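Local coordinates for protein heroin esterase (Rhodococcus sp., PDB 1LZL) that probably hydrolyses acetyl esters, including the acetyl groups of heroin, as a member of the alpha/beta-hydrolase family, at residues A[220-225]-A[236-241]; A[22-27]-A[214-219]; A[154-159]-A[164-169]. One frame throughout, in Å; residues are numbered along the deposited sequence.

Contact 1 of 3, residues A[220-225]-A[236-241]; sequences YYLGES and IYAAPS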
loop_
_atom_site.group_PDB
_atom_site.type_symbol
_atom_site.label_atom_id
_atom_site.label_comp_id
_atom_site.label_asym_id
_atom_site.label_seq_id
_atom_site.Cartn_x
_atom_site.Cartn_y
_atom_site.Cartn_z
ATOM N N TYR A 220 -3.988 -15.287 -7.745
ATOM C CA TYR A 220 -2.530 -15.291 -7.873
ATOM C C TYR A 220 -1.862 -15.297 -6.503
ATOM O O TYR A 220 -0.888 -16.039 -6.307
ATOM C CB TYR A 220 -2.057 -14.049 -8.629
ATOM C CG TYR A 220 -2.438 -14.040 -10.088
ATOM C CD1 TYR A 220 -2.505 -15.221 -10.818
ATOM C CD2 TYR A 220 -2.691 -12.845 -10.716
ATOM C CE1 TYR A 220 -2.858 -15.130 -12.172
ATOM C CE2 TYR A 220 -3.047 -12.740 -12.061
ATOM C CZ TYR A 220 -3.116 -13.912 -12.768
ATOM O OH TYR A 220 -3.469 -13.845 -14.097
ATOM N N TYR A 221 -2.361 -14.464 -5.592
ATOM C CA TYR A 221 -1.691 -14.320 -4.284
ATOM C C TYR A 221 -1.845 -15.536 -3.380
ATOM O O TYR A 221 -0.898 -15.986 -2.733
ATOM C CB TYR A 221 -2.353 -13.104 -3.605
ATOM C CG TYR A 221 -1.745 -12.657 -2.292
ATOM C CD1 TYR A 221 -0.372 -12.671 -2.055
ATOM C CD2 TYR A 221 -2.579 -12.182 -1.294
ATOM C CE1 TYR A 221 0.129 -12.238 -0.832
ATOM C CE2 TYR A 221 -2.104 -11.737 -0.071
ATOM C CZ TYR A 221 -0.720 -11.777 0.138
ATOM O OH TYR A 221 -0.195 -11.325 1.352
ATOM N N LEU A 222 -3.063 -16.084 -3.297
ATOM C CA LEU A 222 -3.309 -17.160 -2.339
ATOM C C LEU A 222 -2.983 -18.542 -2.921
ATOM O O LEU A 222 -2.758 -19.462 -2.107
ATOM C CB LEU A 222 -4.770 -17.089 -1.888
ATOM C CG LEU A 222 -5.081 -15.719 -1.187
ATOM C CD1 LEU A 222 -6.515 -15.713 -0.692
ATOM C CD2 LEU A 222 -4.108 -15.428 -0.051
ATOM N N GLY A 223 -2.912 -18.649 -4.244
ATOM C CA GLY A 223 -2.403 -19.891 -4.832
ATOM C C GLY A 223 -3.459 -20.891 -5.305
ATOM O O GLY A 223 -4.666 -20.722 -5.104
ATOM N N GLU A 224 -2.973 -21.953 -5.946
ATOM C CA GLU A 224 -3.801 -22.837 -6.765
ATOM C C GLU A 224 -4.674 -23.735 -5.900
ATOM O O GLU A 224 -5.587 -24.432 -6.392
ATOM C CB GLU A 224 -2.938 -23.656 -7.719
ATOM C CG GLU A 224 -2.096 -22.802 -8.692
ATOM C CD GLU A 224 -2.976 -22.301 -9.834
ATOM O OE1 GLU A 224 -4.203 -22.534 -9.710
ATOM O OE2 GLU A 224 -2.449 -21.694 -10.803
ATOM N N SER A 225 -4.446 -23.725 -4.601
ATOM C CA SER A 225 -5.209 -24.437 -3.589
ATOM C C SER A 225 -6.377 -23.656 -3.019
ATOM O O SER A 225 -7.378 -24.161 -2.508
ATOM C CB SER A 225 -4.287 -24.678 -2.378
ATOM O OG SER A 225 -4.979 -25.083 -1.207
ATOM N N ILE A 236 -5.603 -14.154 8.412
ATOM C CA ILE A 236 -5.900 -12.725 8.610
ATOM C C ILE A 236 -4.725 -11.877 8.122
ATOM O O ILE A 236 -4.969 -10.681 7.878
ATOM C CB ILE A 236 -6.197 -12.396 10.079
ATOM C CG1 ILE A 236 -4.962 -12.571 10.991
ATOM C CG2 ILE A 236 -7.420 -13.169 10.534
ATOM C CD1 ILE A 236 -5.190 -12.032 12.387
ATOM N N TYR A 237 -3.525 -12.432 7.980
ATOM C CA TYR A 237 -2.434 -11.615 7.464
ATOM C C TYR A 237 -2.495 -11.509 5.930
ATOM O O TYR A 237 -1.857 -10.589 5.386
ATOM C CB TYR A 237 -1.088 -12.169 7.917
ATOM C CG TYR A 237 -1.060 -12.433 9.411
ATOM C CD1 TYR A 237 -1.269 -11.431 10.327
ATOM C CD2 TYR A 237 -0.821 -13.697 9.922
ATOM C CE1 TYR A 237 -1.250 -11.637 11.685
ATOM C CE2 TYR A 237 -0.800 -13.941 11.285
ATOM C CZ TYR A 237 -0.997 -12.908 12.174
ATOM O OH TYR A 237 -1.002 -13.166 13.535
ATOM N N ALA A 238 -3.199 -12.414 5.266
ATOM C CA ALA A 238 -3.449 -12.372 3.841
ATOM C C ALA A 238 -4.601 -11.411 3.554
ATOM O O ALA A 238 -4.513 -10.602 2.626
ATOM C CB ALA A 238 -3.776 -13.761 3.282
ATOM N N ALA A 239 -5.694 -11.549 4.320
ATOM C CA ALA A 239 -6.915 -10.773 4.086
ATOM C C ALA A 239 -7.332 -10.143 5.411
ATOM O O ALA A 239 -8.130 -10.769 6.162
ATOM C CB ALA A 239 -8.042 -11.663 3.533
ATOM N N PRO A 240 -6.759 -9.011 5.766
ATOM C CA PRO A 240 -7.016 -8.377 7.063
ATOM C C PRO A 240 -8.490 -8.170 7.360
ATOM O O PRO A 240 -8.851 -8.152 8.554
ATOM C CB PRO A 240 -6.258 -7.046 6.926
ATOM C CG PRO A 240 -5.077 -7.423 6.044
ATOM C CD PRO A 240 -5.675 -8.322 5.001
ATOM N N SER A 241 -9.363 -8.020 6.360
ATOM C CA SER A 241 -10.785 -7.877 6.683
ATOM C C SER A 241 -11.323 -9.094 7.441
ATOM O O SER A 241 -12.352 -8.945 8.119
ATOM C CB SER A 241 -11.576 -7.705 5.384
ATOM O OG SER A 241 -11.176 -6.519 4.691
HETATM O O HOH W 1 -1.642 -9.461 2.791
#

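Contact 2 of 3, residues A[22-27]-A[214-219]; sequences DFADLP and AILSWK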
loop_
_atom_site.group_PDB
_atom_site.type_symbol
_atom_site.label_atom_id
_atom_site.label_comp_id
_atom_site.label_asym_id
_atom_site.label_seq_id
_atom_site.Cartn_x
_atom_site.Cartn_y
_atom_site.Cartn_z
ATOM N N ASP A 22 -4.771 -5.641 -17.588
ATOM C CA ASP A 22 -5.606 -6.823 -17.454
ATOM C C ASP A 22 -4.817 -7.980 -16.837
ATOM O O ASP A 22 -3.880 -8.481 -17.478
ATOM C CB ASP A 22 -6.167 -7.158 -18.844
ATOM C CG ASP A 22 -6.290 -8.644 -19.131
ATOM O OD1 ASP A 22 -6.736 -9.420 -18.250
ATOM O OD2 ASP A 22 -5.934 -9.033 -20.278
ATOM N N PHE A 23 -5.240 -8.408 -15.638
ATOM C CA PHE A 23 -4.568 -9.473 -14.932
ATOM C C PHE A 23 -4.623 -10.792 -15.638
ATOM O O PHE A 23 -3.912 -11.727 -15.308
ATOM C CB PHE A 23 -5.201 -9.630 -13.496
ATOM C CG PHE A 23 -4.323 -8.819 -12.554
ATOM C CD1 PHE A 23 -3.815 -7.598 -12.971
ATOM C CD2 PHE A 23 -3.981 -9.268 -11.274
ATOM C CE1 PHE A 23 -2.995 -6.841 -12.173
ATOM C CE2 PHE A 23 -3.135 -8.510 -10.473
ATOM C CZ PHE A 23 -2.637 -7.320 -10.919
ATOM N N ALA A 24 -5.490 -10.938 -16.630
ATOM C CA ALA A 24 -5.617 -12.269 -17.227
ATOM C C ALA A 24 -4.355 -12.614 -18.003
ATOM O O ALA A 24 -3.980 -13.782 -18.155
ATOM C CB ALA A 24 -6.885 -12.305 -18.062
ATOM N N ASP A 25 -3.675 -11.590 -18.499
ATOM C CA ASP A 25 -2.442 -11.773 -19.267
ATOM C C ASP A 25 -1.377 -11.075 -18.420
ATOM O O ASP A 25 -1.095 -9.891 -18.603
ATOM C CB ASP A 25 -2.435 -11.179 -20.665
ATOM C CG ASP A 25 -1.127 -11.384 -21.394
ATOM O OD1 ASP A 25 -0.236 -12.061 -20.881
ATOM O OD2 ASP A 25 -0.996 -10.902 -22.556
ATOM N N LEU A 26 -0.834 -11.848 -17.492
ATOM C CA LEU A 26 0.103 -11.222 -16.558
ATOM C C LEU A 26 1.351 -10.680 -17.221
ATOM O O LEU A 26 1.737 -9.569 -16.841
ATOM C CB LEU A 26 0.448 -12.252 -15.488
ATOM C CG LEU A 26 0.869 -11.690 -14.159
ATOM C CD1 LEU A 26 -0.030 -10.547 -13.683
ATOM C CD2 LEU A 26 0.917 -12.825 -13.135
ATOM N N PRO A 27 2.004 -11.334 -18.171
ATOM C CA PRO A 27 3.210 -10.707 -18.744
ATOM C C PRO A 27 2.932 -9.340 -19.357
ATOM O O PRO A 27 3.653 -8.345 -19.284
ATOM C CB PRO A 27 3.597 -11.671 -19.860
ATOM C CG PRO A 27 3.008 -12.983 -19.486
ATOM C CD PRO A 27 1.730 -12.660 -18.774
ATOM N N ALA A 214 -9.939 -8.151 -9.486
ATOM C CA ALA A 214 -9.939 -8.544 -8.078
ATOM C C ALA A 214 -9.892 -10.051 -7.909
ATOM O O ALA A 214 -9.111 -10.614 -7.130
ATOM C CB ALA A 214 -11.167 -7.947 -7.341
ATOM N N ILE A 215 -10.707 -10.787 -8.722
ATOM C CA ILE A 215 -10.712 -12.241 -8.623
ATOM C C ILE A 215 -9.332 -12.814 -8.932
ATOM O O ILE A 215 -8.825 -13.673 -8.232
ATOM C CB ILE A 215 -11.769 -12.831 -9.597
ATOM C CG1 ILE A 215 -13.196 -12.453 -9.157
ATOM C CG2 ILE A 215 -11.557 -14.322 -9.788
ATOM C CD1 ILE A 215 -14.255 -12.624 -10.261
ATOM N N LEU A 216 -8.746 -12.347 -10.022
ATOM C CA LEU A 216 -7.450 -12.847 -10.487
ATOM C C LEU A 216 -6.375 -12.476 -9.473
ATOM O O LEU A 216 -5.457 -13.298 -9.197
ATOM C CB LEU A 216 -7.076 -12.279 -11.862
ATOM C CG LEU A 216 -7.715 -12.997 -13.081
ATOM C CD1 LEU A 216 -8.999 -13.680 -12.686
ATOM C CD2 LEU A 216 -7.825 -12.006 -14.207
ATOM N N SER A 217 -6.461 -11.310 -8.871
ATOM C CA SER A 217 -5.411 -10.856 -7.927
ATOM C C SER A 217 -5.375 -11.754 -6.720
ATOM O O SER A 217 -4.309 -12.229 -6.311
ATOM C CB SER A 217 -5.741 -9.424 -7.534
ATOM O OG SER A 217 -4.997 -8.909 -6.425
ATOM N N TRP A 218 -6.536 -12.043 -6.120
ATOM C CA TRP A 218 -6.488 -12.916 -4.944
ATOM C C TRP A 218 -6.106 -14.343 -5.293
ATOM O O TRP A 218 -5.470 -15.038 -4.517
ATOM C CB TRP A 218 -7.834 -12.869 -4.216
ATOM C CG TRP A 218 -7.984 -11.559 -3.454
ATOM C CD1 TRP A 218 -8.740 -10.451 -3.822
ATOM C CD2 TRP A 218 -7.364 -11.258 -2.209
ATOM N NE1 TRP A 218 -8.621 -9.455 -2.848
ATOM C CE2 TRP A 218 -7.773 -9.945 -1.864
ATOM C CE3 TRP A 218 -6.492 -11.937 -1.350
ATOM C CZ2 TRP A 218 -7.352 -9.318 -0.702
ATOM C CZ3 TRP A 218 -6.066 -11.319 -0.170
ATOM C CH2 TRP A 218 -6.500 -10.012 0.149
ATOM N N LYS A 219 -6.529 -14.812 -6.472
ATOM C CA LYS A 219 -6.133 -16.166 -6.910
ATOM C C LYS A 219 -4.626 -16.253 -7.093
ATOM O O LYS A 219 -4.002 -17.214 -6.626
ATOM C CB LYS A 219 -6.900 -16.526 -8.184
ATOM C CG LYS A 219 -6.625 -17.929 -8.726
ATOM C CD LYS A 219 -6.851 -18.908 -7.578
ATOM C CE LYS A 219 -6.748 -20.379 -7.945
ATOM N NZ LYS A 219 -7.245 -21.206 -6.819
#

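Contact 3 of 3, residues A[154-159]-A[164-169]; sequences IAVGGQ and GLAAGT. Unlike the reference sequence in segment 154-159: Gln159 (reference Glu).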
loop_
_atom_site.group_PDB
_atom_site.type_symbol
_atom_site.label_atom_id
_atom_site.label_comp_id
_atom_site.label_asym_id
_atom_site.label_seq_id
_atom_site.Cartn_x
_atom_site.Cartn_y
_atom_site.Cartn_z
ATOM N N ILE A 154 8.005 4.368 13.965
ATOM C CA ILE A 154 7.930 3.628 12.709
ATOM C C ILE A 154 6.474 3.638 12.238
ATOM O O ILE A 154 5.589 3.239 13.003
ATOM C CB ILE A 154 8.402 2.176 12.891
ATOM C CG1 ILE A 154 9.846 2.129 13.428
ATOM C CG2 ILE A 154 8.229 1.369 11.601
ATOM C CD1 ILE A 154 10.229 0.741 13.912
ATOM N N ALA A 155 6.271 4.077 11.009
ATOM C CA ALA A 155 4.965 3.941 10.347
ATOM C C ALA A 155 5.020 2.757 9.373
ATOM O O ALA A 155 6.083 2.550 8.784
ATOM C CB ALA A 155 4.524 5.204 9.611
ATOM N N VAL A 156 3.938 2.052 9.144
ATOM C CA VAL A 156 3.853 1.022 8.097
ATOM C C VAL A 156 2.730 1.468 7.176
ATOM O O VAL A 156 1.631 1.793 7.683
ATOM C CB VAL A 156 3.600 -0.369 8.668
ATOM C CG1 VAL A 156 3.461 -1.368 7.511
ATOM C CG2 VAL A 156 4.757 -0.778 9.585
ATOM N N GLY A 157 2.969 1.492 5.871
ATOM C CA GLY A 157 1.927 1.949 4.961
ATOM C C GLY A 157 2.058 1.354 3.595
ATOM O O GLY A 157 3.107 0.786 3.231
ATOM N N GLY A 158 1.020 1.465 2.767
ATOM C CA GLY A 158 1.151 1.017 1.390
ATOM C C GLY A 158 -0.107 1.397 0.613
ATOM O O GLY A 158 -1.065 1.892 1.202
ATOM N N GLN A 159 -0.061 1.151 -0.698
ATOM C CA GLN A 159 -1.179 1.466 -1.569
ATOM C C GLN A 159 -1.739 0.190 -2.186
ATOM O O GLN A 159 -0.932 -0.667 -2.610
ATOM C CB GLN A 159 -0.699 2.412 -2.710
ATOM C CG GLN A 159 -1.789 2.873 -3.659
ATOM C CD GLN A 159 -1.369 3.925 -4.662
ATOM O OE1 GLN A 159 -2.136 4.799 -5.064
ATOM N NE2 GLN A 159 -0.116 3.865 -5.108
ATOM N N GLY A 164 -2.954 -3.744 1.628
ATOM C CA GLY A 164 -3.302 -5.019 2.269
ATOM C C GLY A 164 -2.105 -5.661 2.938
ATOM O O GLY A 164 -2.159 -6.102 4.085
ATOM N N LEU A 165 -0.969 -5.648 2.258
ATOM C CA LEU A 165 0.282 -6.137 2.863
ATOM C C LEU A 165 0.661 -5.315 4.096
ATOM O O LEU A 165 1.101 -5.885 5.097
ATOM C CB LEU A 165 1.400 -6.078 1.833
ATOM C CG LEU A 165 1.281 -7.044 0.642
ATOM C CD1 LEU A 165 2.275 -6.701 -0.459
ATOM C CD2 LEU A 165 1.484 -8.486 1.066
ATOM N N ALA A 166 0.477 -3.976 4.030
ATOM C CA ALA A 166 0.744 -3.138 5.218
ATOM C C ALA A 166 -0.163 -3.546 6.368
ATOM O O ALA A 166 0.284 -3.756 7.508
ATOM C CB ALA A 166 0.509 -1.700 4.793
ATOM N N ALA A 167 -1.461 -3.635 6.105
ATOM C CA ALA A 167 -2.417 -4.009 7.170
ATOM C C ALA A 167 -2.092 -5.390 7.717
ATOM O O ALA A 167 -2.181 -5.604 8.950
ATOM C CB ALA A 167 -3.840 -3.954 6.647
ATOM N N GLY A 168 -1.702 -6.349 6.895
ATOM C CA GLY A 168 -1.340 -7.661 7.377
ATOM C C GLY A 168 -0.056 -7.653 8.185
ATOM O O GLY A 168 0.043 -8.366 9.228
ATOM N N THR A 169 0.916 -6.868 7.722
ATOM C CA THR A 169 2.157 -6.688 8.459
ATOM C C THR A 169 1.901 -6.033 9.816
ATOM O O THR A 169 2.539 -6.425 10.821
ATOM C CB THR A 169 3.118 -5.811 7.633
ATOM O OG1 THR A 169 3.412 -6.570 6.426
ATOM C CG2 THR A 169 4.419 -5.594 8.383
#

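Contact 1 of 3, residues A[220-225]-A[236-241]
Apolar packing between Leu222 and Ala238, with a water bridging from Tyr221, joins the C-terminal end of helix 211-222 to the loop that leads on toward strand 252-257. No direct hydrogen bond crosses between the two segments. The methyl of Ala238 points at the helix end and meets CD2 of Leu222, with Leu222 CD2 to Ala238 CB at 3.7 Å. The Tyr221 ring comes in differently: its edge is turned to the loop, and Tyr221 CE2 lies 3.8 Å from Ala238 O, which sits near the plane of the ring. CG of Tyr221 stands anti to the backbone N (chi1 -174°), and this carries the ring out from the helix and its hydroxyl to the water, which lies 2.8 Å from Tyr221 OH. Both segments belong to the alpha/beta-hydrolase fold, where helices pack around a central beta-sheet. On the loop side the same water is within bonding distance of two backbone carbonyls, 2.8 Å from Tyr237 O. Ala238 O is slightly farther from it, at 3.1 Å. The water can donate to either, though other acceptors nearby compete for its protons. Helix 161-176 touches both partners, Leu165 meeting Tyr221 and Leu171 meeting Tyr237, while Phe90 stacks on the Tyr221 ring. The Tyr237 ring leads away from the helix end, and its hydroxyl bonds to Asp175. Just past Leu222 the helix ends at Gly223, where phi turns positive (98°).

Contact 2 of 3, residues A[22-27]-A[214-219]
A tight turn near the N terminus, just ahead of helix 26-41, packs against the flank of helix 211-222, which comes much later in the chain. Residues 22 to 25 form a type I beta turn, and Asp25 takes the N-cap position of the helix that follows. From this turn Phe23 points at helix 211-222: Phe23 CB rests 3.6 Å from Leu216 CD2, and Leu216 CB lies near the plane of the ring, at its edge. With CG anti to its own carbonyl carbon, Leu216 reaches out to the turn, where its CD2 also approaches Ala24, the Ala24 CB to Leu216 CD2 distance being 4.0 Å. Farther along the ring, Phe23 CE2 meets Ser217 CB at 4.0 Å. The hydroxyl of Ser217, anti to its backbone N (chi1 168°), is held by Gly89 O and Glu190. Trp209 meets the Phe23 ring edge-to-face, and the backbone of Phe23 is tied to this helix through Asn213 and Tyr220. Replacing Phe23 with an alanine would probably leave Trp209 without its ring partner and open a gap beside Ser217. No hydrogen bond joins the two segments themselves, so this is hydrophobic docking of the turn that leads into helix 26-41 onto a helix that lies, in sequence, between strands 183-187 and 252-257 of an alpha/beta-hydrolase fold.

Contact 3 of 3, residues A[154-159]-A[164-169]
Val156 is the first residue of strand 153-159 here to touch helix 161-176. Its CG1, anti to the backbone N (chi1 177°), lies against the helix backbone, with Val156 CG1 to Ala166 CA at 4.0 Å, and reaches more loosely to the methyl of Thr169, Val156 CG1 to Thr169 CG2 being 4.4 Å. Gly157 follows at the closest backbone approach: the Ala166 methyl settles over its peptide, with Ala166 CB 3.6 Å from Gly157 C. At Gly158 the same methyl stays close, Ala166 CB to Gly158 N measuring 3.8 Å; a beta carbon on Gly158 would point toward the helix and lie against the Ala166 methyl. The bare Gly158 is consistent with the close approach of the segment axes, 6.6 Å, which run nearly antiparallel at 154°. On the helix, Leu165 O accepts from both Thr169 N and Thr169 OG1, which come from opposite faces of its carbonyl plane. The hydroxyl, 2.8 Å from Leu165 O, is thereby fixed, leaving the Thr169 methyl turned to the strand. Gly158 begins a GxSxG sequence, and the sharp strand-to-helix turn beyond it is consistent with the nucleophile elbow of the alpha/beta-hydrolase fold, with Ser160 probably the nucleophile.

From the N terminus, the chain first lays down the turn at 22-27, whose partner comes only after the central sheet has been largely built; contact 2 therefore closes a loop of 186 residues. Nested within that loop is contact 3, a short closure of four residues between strand 153-159 and helix 161-176 near the middle of the molecule. Contact 1 follows in series, closing ten residues just beyond contact 2 on the same helix, 211-222. Contacts 1 and 2 meet where Trp218 packs on Ala238. Contact 1 also touches contact 3, Pro240 lying on Ala167, whereas contacts 2 and 3 stay about 6 Å apart at their nearest atoms.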